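Local structure of hypothetical conserved protein (Geobacillus kaustophilus, 2R5X) at residues Leu17-Asp21 and Arg39-Asp43. The protein is of unknown function and belongs to the YugN-like family, folding as a single chain in which helices pack against an antiparallel sheet. The protein carries 1 engineered substitution. Numbering follows the deposited sequence.
Sequences LSRLD and RVTYD
Y42 OH donates a hydrogen bond to D21 OD1 across 3.0 Å, tying a strand side chain to the first turn of helix 17-26. The oxygen lies at the edge of the phenol ring, in its plane, whereas the hydroxyl reaches the carboxylate from above, 64° out of the carboxylate plane, and the two planes are steeply inclined to each other. D21 has a second partner, since OD2 forms a salt bridge with R31 on the neighbouring strand 30-32; one carboxylate thus answers both a buried phenol and a guanidinium, an arrangement that probably favours its charged form. Two leucines of the helix also press on the hydroxyl and the ring: L17 CD1 comes within 3.3 Å of Y42 OH, and L20 CD2 meets Y42 CE2 obliquely at 3.6 Å. L20 directly precedes D21 and L17 lies about one turn earlier on the helix, which packs on the antiparallel sheet with its opening segment running almost parallel to 39-43, the axes 11.2 Å apart and 10° askew. V40 and Y42, two residues apart on strand 39-48, project from the same face of the sheet toward the helix. The L17 side chain runs out opposite the backbone N (chi1 178°), bringing CD1 to 3.8 Å from V40 CG1 as well as to the hydroxyl. A phenylalanine in place of Y42 would keep the ring but would probably leave D21 OD1 without this donor and the carboxylate less firmly oriented. L20 CD2 also lies 4.3 Å from V40 CG2, and I73 of strand 71-84 touches both residues.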
loop_
_atom_site.group_PDB
_atom_site.type_symbol
_atom_site.label_atom_id
_atom_site.label_comp_id
_atom_site.label_asym_id
_atom_site.label_seq_id
_atom_site.Cartn_x
_atom_site.Cartn_y
_atom_site.Cartn_z
ATOM N N LEU A 17 0.157 -12.044 -6.489
ATOM C CA LEU A 17 0.294 -11.748 -5.057
ATOM C C LEU A 17 1.696 -12.004 -4.486
ATOM O O LEU A 17 2.215 -11.177 -3.731
ATOM C CB LEU A 17 -0.770 -12.501 -4.242
ATOM C CG LEU A 17 -0.792 -12.382 -2.707
ATOM C CD1 LEU A 17 -0.905 -10.939 -2.246
ATOM C CD2 LEU A 17 -1.924 -13.197 -2.124
ATOM N N SER A 18 2.299 -13.135 -4.850
ATOM C CA SER A 18 3.650 -13.482 -4.394
ATOM C C SER A 18 4.672 -12.423 -4.812
ATOM O O SER A 18 5.576 -12.079 -4.045
ATOM C CB SER A 18 4.060 -14.849 -4.937
ATOM O OG SER A 18 4.011 -14.859 -6.352
ATOM N N ARG A 19 4.503 -11.901 -6.021
ATOM C CA ARG A 19 5.363 -10.851 -6.548
ATOM C C ARG A 19 5.092 -9.514 -5.858
ATOM O O ARG A 19 6.022 -8.742 -5.611
ATOM C CB ARG A 19 5.191 -10.735 -8.062
ATOM C CG ARG A 19 5.414 -12.052 -8.799
ATOM C CD ARG A 19 5.605 -11.847 -10.289
ATOM N NE ARG A 19 5.764 -13.122 -10.985
ATOM C CZ ARG A 19 6.160 -13.253 -12.248
ATOM N NH1 ARG A 19 6.451 -12.186 -12.982
ATOM N NH2 ARG A 19 6.270 -14.462 -12.780
ATOM N N LEU A 20 3.824 -9.260 -5.531
ATOM C CA LEU A 20 3.438 -8.063 -4.780
ATOM C C LEU A 20 4.021 -8.086 -3.366
ATOM O O LEU A 20 4.630 -7.100 -2.930
ATOM C CB LEU A 20 1.909 -7.897 -4.742
ATOM C CG LEU A 20 1.376 -6.650 -4.010
ATOM C CD1 LEU A 20 1.902 -5.362 -4.644
ATOM C CD2 LEU A 20 -0.144 -6.654 -3.977
ATOM N N ASP A 21 3.836 -9.218 -2.678
ATOM C CA ASP A 21 4.366 -9.469 -1.335
ATOM C C ASP A 21 5.870 -9.205 -1.205
ATOM O O ASP A 21 6.308 -8.558 -0.250
ATOM C CB ASP A 21 4.077 -10.913 -0.901
ATOM C CG ASP A 21 2.734 -11.069 -0.205
ATOM O OD1 ASP A 21 2.302 -10.138 0.503
ATOM O OD2 ASP A 21 2.115 -12.144 -0.349
ATOM N N ARG A 39 -9.592 -8.629 0.351
ATOM C CA ARG A 39 -8.522 -7.665 0.099
ATOM C C ARG A 39 -7.197 -8.038 0.750
ATOM O O ARG A 39 -7.173 -8.639 1.824
ATOM C CB ARG A 39 -8.934 -6.272 0.592
ATOM C CG ARG A 39 -10.165 -5.691 -0.090
ATOM C CD ARG A 39 -10.388 -4.252 0.317
ATOM N NE ARG A 39 -11.468 -3.621 -0.442
ATOM C CZ ARG A 39 -11.725 -2.313 -0.446
ATOM N NH1 ARG A 39 -10.978 -1.471 0.260
ATOM N NH2 ARG A 39 -12.730 -1.842 -1.170
ATOM N N VAL A 40 -6.097 -7.667 0.097
ATOM C CA VAL A 40 -4.781 -7.668 0.744
ATOM C C VAL A 40 -4.386 -6.226 1.040
ATOM O O VAL A 40 -4.601 -5.340 0.218
ATOM C CB VAL A 40 -3.670 -8.402 -0.077
ATOM C CG1 VAL A 40 -3.970 -9.891 -0.173
ATOM C CG2 VAL A 40 -3.474 -7.786 -1.472
ATOM N N THR A 41 -3.803 -6.011 2.215
ATOM C CA THR A 41 -3.498 -4.680 2.712
ATOM C C THR A 41 -2.071 -4.638 3.247
ATOM O O THR A 41 -1.636 -5.558 3.945
ATOM C CB THR A 41 -4.474 -4.294 3.843
ATOM O OG1 THR A 41 -5.822 -4.467 3.389
ATOM C CG2 THR A 41 -4.282 -2.860 4.259
ATOM N N TYR A 42 -1.349 -3.567 2.916
ATOM C CA TYR A 42 0.023 -3.382 3.378
ATOM C C TYR A 42 0.181 -1.999 3.970
ATOM O O TYR A 42 -0.217 -1.014 3.355
ATOM C CB TYR A 42 1.007 -3.522 2.224
ATOM C CG TYR A 42 0.865 -4.782 1.422
ATOM C CD1 TYR A 42 1.612 -5.916 1.734
ATOM C CD2 TYR A 42 -0.012 -4.842 0.338
ATOM C CE1 TYR A 42 1.499 -7.071 0.971
ATOM C CE2 TYR A 42 -0.154 -5.995 -0.407
ATOM C CZ TYR A 42 0.607 -7.102 -0.091
ATOM O OH TYR A 42 0.468 -8.237 -0.847
ATOM N N ASP A 43 0.769 -1.924 5.159
ATOM C CA ASP A 43 0.966 -0.642 5.835
ATOM C C ASP A 43 2.442 -0.359 6.019
ATOM O O ASP A 43 3.202 -1.252 6.389
ATOM C CB ASP A 43 0.313 -0.643 7.219
ATOM C CG ASP A 43 -1.181 -0.436 7.173
ATOM O OD1 ASP A 43 -1.734 -0.205 6.078
ATOM O OD2 ASP A 43 -1.806 -0.508 8.253
#